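Local coordinates for EH1AB1 (Metagenome, PDB 6I8F), which hydrolyses esters, probably through the nucleophile elbow and catalytic triad usual in alpha/beta hydrolases, at residues P75-R80 against D132-P137; R80-R85 against G108-H113; P140-I145 against D245-P250; A179-V184 against Q199-P204. All coordinates share one frame; numbering follows the deposited sequence.

Interaction 1 of 4, residues P75-R80 against D132-P137. With PEG (di(hydroxyethyl)ether), chain F.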
loop_
_atom_site.group_PDB
_atom_site.type_symbol
_atom_site.label_atom_id
_atom_site.label_comp_id
_atom_site.label_asym_id
_atom_site.label_seq_id
_atom_site.Cartn_x
_atom_site.Cartn_y
_atom_site.Cartn_z
ATOM N N PRO A 75 15.108 23.638 19.625
ATOM C CA PRO A 75 16.486 24.134 19.605
ATOM C C PRO A 75 16.600 25.656 19.795
ATOM O O PRO A 75 17.502 26.113 20.466
ATOM C CB PRO A 75 17.015 23.756 18.210
ATOM C CG PRO A 75 16.087 22.662 17.725
ATOM C CD PRO A 75 14.751 22.935 18.383
ATOM N N ALA A 76 15.690 26.421 19.188
ATOM C CA ALA A 76 15.813 27.866 19.169
ATOM C C ALA A 76 14.474 28.568 19.434
ATOM O O ALA A 76 14.377 29.773 19.222
ATOM C CB ALA A 76 16.383 28.279 17.837
ATOM N N SER A 77 13.456 27.832 19.896
ATOM C CA SER A 77 12.120 28.388 20.108
ATOM C C SER A 77 11.221 27.332 20.749
ATOM O O SER A 77 11.609 26.182 20.931
ATOM C CB SER A 77 11.493 28.896 18.821
ATOM O OG SER A 77 10.984 27.825 18.032
ATOM N N GLU A 78 10.004 27.754 21.082
ATOM C CA GLU A 78 8.946 26.833 21.422
ATOM C C GLU A 78 8.533 26.105 20.136
ATOM O O GLU A 78 8.522 26.693 19.052
ATOM C CB GLU A 78 7.772 27.578 22.059
ATOM C CG GLU A 78 6.824 26.662 22.803
ATOM C CD GLU A 78 5.449 27.241 23.070
ATOM O OE1 GLU A 78 5.138 28.319 22.526
ATOM O OE2 GLU A 78 4.689 26.604 23.821
ATOM N N ILE A 79 8.258 24.807 20.260
ATOM C CA ILE A 79 7.578 24.060 19.214
ATOM C C ILE A 79 6.232 23.615 19.775
ATOM O O ILE A 79 6.178 22.968 20.804
ATOM C CB ILE A 79 8.413 22.866 18.728
ATOM C CG1 ILE A 79 9.768 23.320 18.177
ATOM C CG2 ILE A 79 7.626 22.055 17.703
ATOM C CD1 ILE A 79 10.776 22.199 18.076
ATOM N N ARG A 80 5.162 23.993 19.076
ATOM C CA ARG A 80 3.822 23.669 19.463
ATOM C C ARG A 80 3.409 22.371 18.762
ATOM O O ARG A 80 3.852 22.067 17.651
ATOM C CB ARG A 80 2.901 24.841 19.123
ATOM C CG ARG A 80 3.134 26.064 20.003
ATOM C CD ARG A 80 2.333 27.258 19.522
ATOM N NE ARG A 80 2.710 27.638 18.164
ATOM C CZ ARG A 80 2.090 28.556 17.428
ATOM N NH1 ARG A 80 1.062 29.225 17.925
ATOM N NH2 ARG A 80 2.504 28.805 16.198
ATOM N N ASP A 132 4.137 22.098 14.766
ATOM C CA ASP A 132 4.213 23.475 14.319
ATOM C C ASP A 132 5.690 23.897 14.330
ATOM O O ASP A 132 6.187 24.442 15.302
ATOM C CB ASP A 132 3.341 24.361 15.210
ATOM C CG ASP A 132 2.850 25.635 14.551
ATOM O OD1 ASP A 132 3.177 25.872 13.359
ATOM O OD2 ASP A 132 2.128 26.383 15.236
ATOM N N TYR A 133 6.394 23.570 13.247
ATOM C CA TYR A 133 7.808 23.869 13.108
ATOM C C TYR A 133 7.980 25.297 12.557
ATOM O O TYR A 133 7.097 25.821 11.851
ATOM C CB TYR A 133 8.457 22.814 12.218
ATOM C CG TYR A 133 7.838 22.658 10.851
ATOM C CD1 TYR A 133 6.883 21.682 10.597
ATOM C CD2 TYR A 133 8.229 23.467 9.803
ATOM C CE1 TYR A 133 6.325 21.524 9.343
ATOM C CE2 TYR A 133 7.680 23.325 8.542
ATOM C CZ TYR A 133 6.729 22.348 8.308
ATOM O OH TYR A 133 6.192 22.214 7.059
ATOM N N ARG A 134 9.116 25.923 12.885
ATOM C CA ARG A 134 9.471 27.262 12.367
ATOM C C ARG A 134 9.497 27.247 10.842
ATOM O O ARG A 134 9.925 26.259 10.250
ATOM C CB ARG A 134 10.855 27.709 12.845
ATOM C CG ARG A 134 10.867 28.148 14.297
ATOM C CD ARG A 134 12.258 28.480 14.787
ATOM N NE ARG A 134 13.103 27.302 14.798
ATOM C CZ ARG A 134 14.423 27.328 14.713
ATOM N NH1 ARG A 134 15.055 28.490 14.601
ATOM N NH2 ARG A 134 15.099 26.193 14.735
ATOM N N LEU A 135 9.069 28.368 10.246
ATOM C CA LEU A 135 8.937 28.529 8.802
ATOM C C LEU A 135 9.869 29.640 8.293
ATOM O O LEU A 135 10.224 30.582 9.025
ATOM C CB LEU A 135 7.473 28.846 8.488
ATOM C CG LEU A 135 6.439 27.799 8.916
ATOM C CD1 LEU A 135 5.028 28.364 8.830
ATOM C CD2 LEU A 135 6.551 26.546 8.068
ATOM N N ALA A 136 10.261 29.504 7.021
ATOM C CA ALA A 136 10.926 30.544 6.220
ATOM C C ALA A 136 9.865 31.504 5.685
ATOM O O ALA A 136 8.715 31.101 5.531
ATOM C CB ALA A 136 11.683 29.892 5.086
ATOM N N PRO A 137 10.236 32.761 5.377
ATOM C CA PRO A 137 11.608 33.253 5.352
ATOM C C PRO A 137 12.219 33.595 6.718
ATOM O O PRO A 137 13.428 33.754 6.811
ATOM C CB PRO A 137 11.555 34.528 4.485
ATOM C CG PRO A 137 10.127 34.989 4.595
ATOM C CD PRO A 137 9.323 33.710 4.730
HETATM C C1 PEG F . 5.859 28.069 16.880
HETATM O O1 PEG F . 5.590 26.649 16.904
HETATM C C2 PEG F . 6.848 28.409 15.775
HETATM O O2 PEG F . 6.297 27.998 14.524
HETATM C C3 PEG F . 5.574 29.031 13.850
HETATM C C4 PEG F . 4.934 28.486 12.578
HETATM O O4 PEG F . 3.486 28.450 12.623
#

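Interaction 2 of 4, residues R80-R85 against G108-H113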
loop_
_atom_site.group_PDB
_atom_site.type_symbol
_atom_site.label_atom_id
_atom_site.label_comp_id
_atom_site.label_asym_id
_atom_site.label_seq_id
_atom_site.Cartn_x
_atom_site.Cartn_y
_atom_site.Cartn_z
ATOM N N ARG A 80 5.162 23.993 19.076
ATOM C CA ARG A 80 3.822 23.669 19.463
ATOM C C ARG A 80 3.409 22.371 18.762
ATOM O O ARG A 80 3.852 22.067 17.651
ATOM C CB ARG A 80 2.901 24.841 19.123
ATOM C CG ARG A 80 3.134 26.064 20.003
ATOM C CD ARG A 80 2.333 27.258 19.522
ATOM N NE ARG A 80 2.710 27.638 18.164
ATOM C CZ ARG A 80 2.090 28.556 17.428
ATOM N NH1 ARG A 80 1.062 29.225 17.925
ATOM N NH2 ARG A 80 2.504 28.805 16.198
ATOM N N PHE A 81 2.533 21.620 19.422
ATOM C CA PHE A 81 2.001 20.391 18.859
ATOM C C PHE A 81 0.497 20.324 19.137
ATOM O O PHE A 81 -0.027 21.001 20.041
ATOM C CB PHE A 81 2.728 19.183 19.445
ATOM C CG PHE A 81 2.613 19.082 20.942
ATOM C CD1 PHE A 81 1.479 18.534 21.526
ATOM C CD2 PHE A 81 3.617 19.566 21.765
ATOM C CE1 PHE A 81 1.359 18.466 22.907
ATOM C CE2 PHE A 81 3.503 19.480 23.146
ATOM C CZ PHE A 81 2.368 18.938 23.716
ATOM N N ARG A 82 -0.185 19.478 18.360
ATOM C CA ARG A 82 -1.558 19.128 18.637
ATOM C C ARG A 82 -1.692 17.605 18.537
ATOM O O ARG A 82 -1.293 17.010 17.544
ATOM C CB ARG A 82 -2.485 19.890 17.694
ATOM C CG ARG A 82 -3.945 19.485 17.829
ATOM C CD ARG A 82 -4.839 20.382 17.019
ATOM N NE ARG A 82 -4.767 21.767 17.450
ATOM C CZ ARG A 82 -5.168 22.794 16.710
ATOM N NH1 ARG A 82 -5.809 22.580 15.574
ATOM N NH2 ARG A 82 -4.900 24.031 17.091
ATOM N N ARG A 83 -2.189 16.988 19.607
ATOM C CA ARG A 83 -2.372 15.547 19.680
ATOM C C ARG A 83 -3.836 15.227 19.393
ATOM O O ARG A 83 -4.741 15.906 19.901
ATOM C CB ARG A 83 -2.006 14.973 21.052
ATOM C CG ARG A 83 -0.676 15.468 21.594
ATOM C CD ARG A 83 -0.136 14.551 22.669
ATOM N NE ARG A 83 -0.871 14.679 23.911
ATOM C CZ ARG A 83 -1.099 13.692 24.768
ATOM N NH1 ARG A 83 -1.010 12.427 24.382
ATOM N NH2 ARG A 83 -1.432 13.980 26.012
ATOM N N TYR A 84 -4.037 14.197 18.568
ATOM C CA TYR A 84 -5.345 13.709 18.227
ATOM C C TYR A 84 -5.467 12.246 18.671
ATOM O O TYR A 84 -4.684 11.394 18.238
ATOM C CB TYR A 84 -5.564 13.797 16.720
ATOM C CG TYR A 84 -5.335 15.146 16.092
ATOM C CD1 TYR A 84 -4.069 15.552 15.683
ATOM C CD2 TYR A 84 -6.399 15.992 15.834
ATOM C CE1 TYR A 84 -3.869 16.774 15.055
ATOM C CE2 TYR A 84 -6.213 17.216 15.212
ATOM C CZ TYR A 84 -4.948 17.606 14.810
ATOM O OH TYR A 84 -4.781 18.812 14.186
ATOM N N ARG A 85 -6.433 11.979 19.552
ATOM C CA ARG A 85 -6.710 10.633 20.023
ATOM C C ARG A 85 -7.825 10.063 19.157
ATOM O O ARG A 85 -8.878 10.690 19.028
ATOM C CB ARG A 85 -7.075 10.672 21.508
ATOM C CG ARG A 85 -7.347 9.305 22.116
ATOM C CD ARG A 85 -7.298 9.330 23.630
ATOM N NE ARG A 85 -7.316 7.971 24.115
ATOM C CZ ARG A 85 -6.249 7.223 24.385
ATOM N NH1 ARG A 85 -5.045 7.757 24.528
ATOM N NH2 ARG A 85 -6.420 5.921 24.532
ATOM N N GLY A 108 1.455 26.834 5.729
ATOM C CA GLY A 108 0.888 25.700 6.447
ATOM C C GLY A 108 1.165 25.796 7.936
ATOM O O GLY A 108 2.143 26.411 8.378
ATOM N N ASN A 109 0.301 25.154 8.719
ATOM C CA ASN A 109 0.439 25.085 10.173
ATOM C C ASN A 109 -0.460 23.937 10.644
ATOM O O ASN A 109 -1.018 23.195 9.817
ATOM C CB ASN A 109 0.082 26.427 10.831
ATOM C CG ASN A 109 -1.278 26.918 10.390
ATOM O OD1 ASN A 109 -2.257 26.186 10.491
ATOM N ND2 ASN A 109 -1.345 28.114 9.822
ATOM N N ILE A 110 -0.643 23.814 11.956
ATOM C CA ILE A 110 -1.474 22.750 12.497
ATOM C C ILE A 110 -2.912 22.865 11.944
ATOM O O ILE A 110 -3.542 21.836 11.646
ATOM C CB ILE A 110 -1.380 22.719 14.034
ATOM C CG1 ILE A 110 0.028 22.273 14.453
ATOM C CG2 ILE A 110 -2.463 21.822 14.633
ATOM C CD1 ILE A 110 0.290 22.290 15.948
ATOM N N GLU A 111 -3.410 24.092 11.730
ATOM C CA GLU A 111 -4.810 24.274 11.367
ATOM C C GLU A 111 -5.074 23.878 9.907
ATOM O O GLU A 111 -6.173 23.452 9.599
ATOM C CB GLU A 111 -5.280 25.715 11.577
ATOM C CG GLU A 111 -5.208 26.181 13.009
ATOM C CD GLU A 111 -6.024 25.394 14.021
ATOM O OE1 GLU A 111 -6.983 24.691 13.636
ATOM O OE2 GLU A 111 -5.687 25.489 15.198
ATOM N N THR A 112 -4.101 24.086 9.013
ATOM C CA THR A 112 -4.282 23.828 7.569
ATOM C C THR A 112 -4.449 22.323 7.303
ATOM O O THR A 112 -4.982 21.939 6.264
ATOM C CB THR A 112 -3.124 24.420 6.752
ATOM O OG1 THR A 112 -1.892 23.862 7.214
ATOM C CG2 THR A 112 -3.047 25.930 6.845
ATOM N N HIS A 113 -3.977 21.482 8.229
ATOM C CA HIS A 113 -3.963 20.019 8.060
ATOM C C HIS A 113 -4.733 19.317 9.191
ATOM O O HIS A 113 -4.619 18.116 9.357
ATOM C CB HIS A 113 -2.509 19.533 7.986
ATOM C CG HIS A 113 -1.830 19.888 6.700
ATOM N ND1 HIS A 113 -1.545 21.207 6.347
ATOM C CD2 HIS A 113 -1.387 19.107 5.688
ATOM C CE1 HIS A 113 -0.946 21.211 5.169
ATOM N NE2 HIS A 113 -0.837 19.927 4.742
HETATM O O HOH W 1 -2.623 19.442 12.044
#

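Interaction 3 of 4, residues P140-I145 against D245-P250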
loop_
_atom_site.group_PDB
_atom_site.type_symbol
_atom_site.label_atom_id
_atom_site.label_comp_id
_atom_site.label_asym_id
_atom_site.label_seq_id
_atom_site.Cartn_x
_atom_site.Cartn_y
_atom_site.Cartn_z
ATOM N N PRO A 140 14.954 30.336 7.958
ATOM C CA PRO A 140 15.254 29.588 6.741
ATOM C C PRO A 140 15.986 28.275 7.049
ATOM O O PRO A 140 16.355 28.035 8.187
ATOM C CB PRO A 140 16.147 30.543 5.920
ATOM C CG PRO A 140 16.752 31.490 6.936
ATOM C CD PRO A 140 15.800 31.528 8.111
ATOM N N PHE A 141 16.200 27.470 6.005
ATOM C CA PHE A 141 17.011 26.241 6.088
ATOM C C PHE A 141 18.278 26.551 6.882
ATOM O O PHE A 141 18.946 27.533 6.571
ATOM C CB PHE A 141 17.353 25.732 4.683
ATOM C CG PHE A 141 18.251 24.522 4.663
ATOM C CD1 PHE A 141 19.636 24.658 4.609
ATOM C CD2 PHE A 141 17.718 23.243 4.697
ATOM C CE1 PHE A 141 20.465 23.545 4.601
ATOM C CE2 PHE A 141 18.547 22.128 4.699
ATOM C CZ PHE A 141 19.918 22.281 4.642
ATOM N N PRO A 142 18.621 25.727 7.886
ATOM C CA PRO A 142 18.030 24.421 8.147
ATOM C C PRO A 142 17.015 24.408 9.299
ATOM O O PRO A 142 16.694 23.337 9.794
ATOM C CB PRO A 142 19.243 23.569 8.542
ATOM C CG PRO A 142 20.091 24.534 9.326
ATOM C CD PRO A 142 19.905 25.851 8.598
ATOM N N ALA A 143 16.531 25.587 9.704
ATOM C CA ALA A 143 15.706 25.750 10.929
ATOM C C ALA A 143 14.497 24.812 10.918
ATOM O O ALA A 143 14.208 24.157 11.915
ATOM C CB ALA A 143 15.268 27.189 11.074
ATOM N N PRO A 144 13.700 24.732 9.837
ATOM C CA PRO A 144 12.505 23.881 9.872
ATOM C C PRO A 144 12.823 22.386 10.082
ATOM O O PRO A 144 12.155 21.706 10.864
ATOM C CB PRO A 144 11.830 24.181 8.526
ATOM C CG PRO A 144 12.375 25.551 8.145
ATOM C CD PRO A 144 13.817 25.502 8.593
ATOM N N ILE A 145 13.858 21.903 9.398
ATOM C CA ILE A 145 14.351 20.532 9.516
ATOM C C ILE A 145 14.838 20.298 10.950
ATOM O O ILE A 145 14.572 19.243 11.516
ATOM C CB ILE A 145 15.454 20.258 8.465
ATOM C CG1 ILE A 145 14.898 20.255 7.039
ATOM C CG2 ILE A 145 16.242 18.981 8.768
ATOM C CD1 ILE A 145 13.783 19.282 6.794
ATOM N N ASP A 245 23.144 18.600 -0.360
ATOM C CA ASP A 245 22.882 18.444 1.060
ATOM C C ASP A 245 21.700 17.475 1.225
ATOM O O ASP A 245 20.633 17.687 0.644
ATOM C CB ASP A 245 22.580 19.791 1.725
ATOM C CG ASP A 245 22.582 19.746 3.242
ATOM O OD1 ASP A 245 21.728 19.043 3.817
ATOM O OD2 ASP A 245 23.424 20.435 3.846
ATOM N N LEU A 246 21.898 16.421 2.017
ATOM C CA LEU A 246 20.876 15.366 2.171
ATOM C C LEU A 246 19.637 15.890 2.923
ATOM O O LEU A 246 18.602 15.245 2.895
ATOM C CB LEU A 246 21.480 14.160 2.898
ATOM C CG LEU A 246 22.610 13.442 2.164
ATOM C CD1 LEU A 246 23.134 12.296 3.002
ATOM C CD2 LEU A 246 22.163 12.952 0.800
ATOM N N ARG A 247 19.740 17.032 3.611
ATOM C CA ARG A 247 18.558 17.652 4.226
ATOM C C ARG A 247 17.683 18.315 3.159
ATOM O O ARG A 247 16.512 18.558 3.411
ATOM C CB ARG A 247 18.937 18.667 5.303
ATOM C CG ARG A 247 19.575 18.044 6.538
ATOM C CD ARG A 247 20.290 19.079 7.383
ATOM N NE ARG A 247 21.359 19.740 6.637
ATOM C CZ ARG A 247 22.111 20.735 7.109
ATOM N NH1 ARG A 247 21.923 21.171 8.340
ATOM N NH2 ARG A 247 23.029 21.302 6.338
ATOM N N LEU A 248 18.250 18.613 1.985
ATOM C CA LEU A 248 17.472 19.132 0.849
ATOM C C LEU A 248 17.164 18.031 -0.172
ATOM O O LEU A 248 16.266 18.185 -0.991
ATOM C CB LEU A 248 18.274 20.234 0.147
ATOM C CG LEU A 248 18.470 21.547 0.898
ATOM C CD1 LEU A 248 19.441 22.437 0.133
ATOM C CD2 LEU A 248 17.152 22.272 1.097
ATOM N N SER A 249 18.004 16.992 -0.203
ATOM C CA SER A 249 18.026 16.015 -1.283
ATOM C C SER A 249 18.221 14.616 -0.710
ATOM O O SER A 249 19.223 13.957 -0.996
ATOM C CB SER A 249 19.099 16.374 -2.286
ATOM O OG SER A 249 18.765 17.580 -2.956
ATOM N N PRO A 250 17.280 14.119 0.129
ATOM C CA PRO A 250 17.457 12.819 0.777
ATOM C C PRO A 250 17.545 11.640 -0.208
ATOM O O PRO A 250 18.109 10.594 0.148
ATOM C CB PRO A 250 16.237 12.704 1.710
ATOM C CG PRO A 250 15.204 13.659 1.125
ATOM C CD PRO A 250 16.023 14.784 0.521
#

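Interaction 4 of 4, residues A179-V184 against Q199-P204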
loop_
_atom_site.group_PDB
_atom_site.type_symbol
_atom_site.label_atom_id
_atom_site.label_comp_id
_atom_site.label_asym_id
_atom_site.label_seq_id
_atom_site.Cartn_x
_atom_site.Cartn_y
_atom_site.Cartn_z
ATOM N N ALA A 179 9.316 15.442 2.895
ATOM C CA ALA A 179 10.757 15.598 2.869
ATOM C C ALA A 179 11.270 15.585 4.311
ATOM O O ALA A 179 12.200 14.851 4.625
ATOM C CB ALA A 179 11.136 16.860 2.136
ATOM N N MET A 180 10.619 16.365 5.180
ATOM C CA MET A 180 10.997 16.455 6.598
ATOM C C MET A 180 11.011 15.056 7.218
ATOM O O MET A 180 11.963 14.689 7.893
ATOM C CB MET A 180 10.028 17.334 7.392
ATOM C CG MET A 180 10.596 17.774 8.734
ATOM S SD MET A 180 9.675 19.133 9.502
ATOM C CE MET A 180 10.044 20.496 8.404
ATOM N N ALA A 181 9.931 14.294 6.997
ATOM C CA ALA A 181 9.811 12.955 7.550
ATOM C C ALA A 181 10.963 12.084 7.040
ATOM O O ALA A 181 11.596 11.394 7.816
ATOM C CB ALA A 181 8.463 12.353 7.218
ATOM N N ALA A 182 11.235 12.127 5.734
ATOM C CA ALA A 182 12.303 11.298 5.172
ATOM C C ALA A 182 13.642 11.656 5.827
ATOM O O ALA A 182 14.451 10.777 6.174
ATOM C CB ALA A 182 12.368 11.465 3.676
ATOM N N VAL A 183 13.876 12.960 5.972
ATOM C CA VAL A 183 15.144 13.482 6.474
ATOM C C VAL A 183 15.300 13.123 7.951
ATOM O O VAL A 183 16.393 12.763 8.357
ATOM C CB VAL A 183 15.267 14.993 6.215
ATOM C CG1 VAL A 183 16.397 15.628 7.019
ATOM C CG2 VAL A 183 15.447 15.270 4.734
ATOM N N VAL A 184 14.215 13.209 8.740
ATOM C CA VAL A 184 14.269 12.825 10.158
ATOM C C VAL A 184 14.796 11.390 10.288
ATOM O O VAL A 184 15.637 11.113 11.139
ATOM C CB VAL A 184 12.913 12.983 10.879
ATOM C CG1 VAL A 184 12.921 12.321 12.252
ATOM C CG2 VAL A 184 12.514 14.446 11.004
ATOM N N GLN A 199 7.660 5.413 8.293
ATOM C CA GLN A 199 7.669 6.729 7.658
ATOM C C GLN A 199 6.551 6.790 6.608
ATOM O O GLN A 199 6.457 5.944 5.729
ATOM C CB GLN A 199 9.049 7.084 7.086
ATOM C CG GLN A 199 9.581 6.118 6.025
ATOM C CD GLN A 199 10.984 6.453 5.567
ATOM O OE1 GLN A 199 11.293 7.597 5.231
ATOM N NE2 GLN A 199 11.858 5.454 5.541
ATOM N N MET A 200 5.690 7.806 6.733
ATOM C CA MET A 200 4.581 8.007 5.821
ATOM C C MET A 200 4.901 9.232 4.962
ATOM O O MET A 200 4.779 10.366 5.414
ATOM C CB MET A 200 3.264 8.204 6.587
ATOM C CG MET A 200 2.073 8.517 5.682
ATOM S SD MET A 200 0.626 9.132 6.592
ATOM C CE MET A 200 0.240 7.720 7.619
ATOM N N LEU A 201 5.352 8.987 3.729
ATOM C CA LEU A 201 5.798 10.046 2.836
ATOM C C LEU A 201 4.731 10.301 1.764
ATOM O O LEU A 201 4.561 9.524 0.829
ATOM C CB LEU A 201 7.143 9.652 2.218
ATOM C CG LEU A 201 8.195 9.079 3.171
ATOM C CD1 LEU A 201 9.467 8.762 2.396
ATOM C CD2 LEU A 201 8.499 10.023 4.324
ATOM N N ILE A 202 4.000 11.405 1.930
ATOM C CA ILE A 202 2.928 11.805 1.016
ATOM C C ILE A 202 3.505 12.829 0.022
ATOM O O ILE A 202 3.875 13.932 0.409
ATOM C CB ILE A 202 1.726 12.384 1.786
ATOM C CG1 ILE A 202 1.227 11.452 2.898
ATOM C CG2 ILE A 202 0.625 12.783 0.811
ATOM C CD1 ILE A 202 0.906 10.032 2.459
ATOM N N TYR A 203 3.550 12.431 -1.252
ATOM C CA TYR A 203 4.178 13.169 -2.360
ATOM C C TYR A 203 5.320 14.034 -1.837
ATOM O O TYR A 203 5.273 15.254 -1.935
ATOM C CB TYR A 203 3.164 13.935 -3.220
ATOM C CG TYR A 203 2.000 14.602 -2.536
ATOM C CD1 TYR A 203 2.164 15.700 -1.709
ATOM C CD2 TYR A 203 0.713 14.155 -2.764
ATOM C CE1 TYR A 203 1.078 16.323 -1.112
ATOM C CE2 TYR A 203 -0.384 14.774 -2.190
ATOM C CZ TYR A 203 -0.202 15.864 -1.365
ATOM O OH TYR A 203 -1.294 16.454 -0.812
ATOM N N PRO A 204 6.389 13.422 -1.284
ATOM C CA PRO A 204 7.527 14.180 -0.771
ATOM C C PRO A 204 8.360 14.801 -1.900
ATOM O O PRO A 204 8.397 14.253 -2.999
ATOM C CB PRO A 204 8.353 13.108 -0.039
ATOM C CG PRO A 204 8.045 11.826 -0.795
ATOM C CD PRO A 204 6.591 11.966 -1.195
HETATM O O HOH W 2 13.854 8.262 4.963
#

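Interaction 1 of 4, residues P75-R80 against D132-P137
The Arg80 guanidinium has Asp132 OD2 over one face and, at its edge and in its plane, O1 of a bound di(hydroxyethyl)ether. The Arg134 guanidinium takes the methyl group of Ala76 over a face, with CB 3.5 Å from Arg134 NH1. Arg80 and Asp132 run side by side in the same direction, their flat ends 17° apart, and the salt bridge from Arg80 NH2 to Asp132 OD2 spans 2.6 Å. The backbones join as well: Asp132 N donates to Arg80 O at 2.9 Å. The ether, probably from the crystallisation liquor, bonds to both segments. Its O1 gives a hydrogen bond of 2.8 Å to Asp132 O and receives a weak one from Arg80 NE, while its O4 donates to Asp132 OD1 at 2.7 Å, so both carboxylate oxygens are engaged. Further along, Arg134 CG, anti to the carbonyl carbon (chi1 -75°), and an extended chi2 carry CD alongside Ser77 OG, 3.5 Å away; the bend at chi3 then turns NE to its salt-bridge partner Asp147 of helix 143-157. An alanine in place of Arg134 would probably leave Asp147 without this charge partner and uncover the Ala76 methyl group. This is a surface contact near the antiparallel edge of the alpha/beta hydrolase sheet, where strand 78-85, second from the outside, is bonded to Asp132, from where the chain leads toward helix 143-157.

Interaction 2 of 4, residues R80-R85 against G108-H113
Glu111 OE2 is gripped by two nitrogens of Arg82: NH2 donates at 2.5 Å, and NH1 adds a weak, bent bond. NH1 also reaches Glu111 OE1 at 3.1 Å, nearly straight (168°), an end-on grip with NH2 on OE2 and NH1 chiefly on OE1. The bonds lie in the guanidinium plane, but the carboxylate is turned 52° against it. Arg82 CG, anti to the backbone N (chi1 175°), sends the chain over Ile110, and the bend at chi3 turns the guanidinium to Glu111. Ile110 CG2 sits over one guanidinium face, 3.5 Å from Arg82 CZ, while its CD1 rests against the strand backbone at Phe81 C and Arg82 N. Strand 78-85 of the alpha/beta hydrolase sheet is thus tied to the loop that leads into helix 114-124. There Asn109 OD1 accepts from Thr112 N in an Asx motif, which holds the turn carrying Ile110 and Glu111. Asp114 at NH1 and Asn69 at NE fix the rotation of the Arg82 flat end. Tyr84 OH touches Ile110 CG2 at 3.8 Å and hydrogen-bonds to Asp114. A water donates to both Tyr84 OH and Ile110 O, the latter at 2.6 Å, bridging the strand to the loop backbone.

Interaction 3 of 4, residues P140-I145 against D245-P250
Phe141 pushes its ring into the bend of Arg247 and against Leu248. With CG anti to the backbone N (chi1 177°), the ring projects toward the 245-250 loop, where Arg247 CB lies at its edge, 3.5 Å from Phe141 CE2. Beyond this the arginine folds round the ring rim: Phe141 CZ stands over one guanidinium face, 3.5 Å from Arg247 NE, the two planes 70° apart. Leu248 covers part of a ring face with an off-centre CH-pi contact, its CD2 4.2 Å from the Phe141 ring centroid. Pro142 CB covers the other face over its centre and lies 3.6 Å from Arg247 NH1, and Ile145 CG2 packs more loosely on Arg247 CG. Asp245 positions the arginine. Its carboxylate takes Arg247 NE on OD1 at 2.9 Å and Arg247 NH2 on OD2 at 2.7 Å, a side-on pair of nearly straight bonds. Asp245 OD1 also accepts from the backbone N of Arg247 through its anti lone pair, closing an Asx turn. A leucine in place of Arg247 would probably leave the Asp245 carboxylate without its charge partner and take away the guanidinium that lies against Phe141 CZ and Pro142 CB. Farther out, Tyr236 of helix 230-236 touches Ile145 and Leu248. Asp245 probably offsets the arginine's charge, and the loop meets the turn before helix 143-157, and Ile145 within it, mainly through carbon and a guanidinium face.

Interaction 4 of 4, residues A179-V184 against Q199-P204
Leu201 meets helix 179-184 at two successive alanines, Ala181 and Ala182. Its CG stands anti to the carbonyl carbon (chi1 -46°), and the branched end reaches the helix: CD2 lies 3.7 Å from Ala181 CB and equally near the backbone N of Ala182, while CD1 approaches Ala182 CB at 4.2 Å. The small methyl groups let the leucine reach the helix backbone itself, and the axes of helix 179-184 and strand 199-202 come within 7.8 Å, running roughly antiparallel at 149°. Here the helix of a beta-alpha-beta unit packs on the strand that follows it, within the alpha/beta hydrolase core and close to the probable nucleophile elbow. The backbone of Ala182 also meets the amide end of Gln199, whose OE1 is 3.8 Å from Ala182 CA. A water donates to both Gln199 OE1, at 2.7 Å, and Ala182 O, at 2.9 Å, linking the side chain to the helix backbone. Gln199 NE2 donates to the carbonyl O of Pro260. At the other end Pro204 CB rests 3.9 Å from Ala179 N. Direct contact between helix and strand is thus almost wholly apolar and close-fitting, and the buried amide oxygen of Gln199 is satisfied through water.

In the fold
Interactions 1, 2 and 4 reach the same mixed sheet, and interaction 3 packs outside it. Interactions 1 and 2 share Arg80 and strand 78-85, with centres 13 Å apart; along the chain, interaction 2 falls within the span that interaction 1 closes. Interaction 4 likewise falls within the longer span of interaction 3, their centres 12 Å apart, and Ile145 and Val183 bring helix 143-157 against helix 176-190. Tyr133 and Pro144 connect interaction 1 to interaction 3, while Tyr133 also touches Met180 of interaction 4. Interactions 2 and 3, 21 Å apart between centres, do not touch. Interactions 1, 2 and 4 run from near the sheet's antiparallel edge to the core beside the probable nucleophile elbow, and interaction 3 packs against helix 176-190.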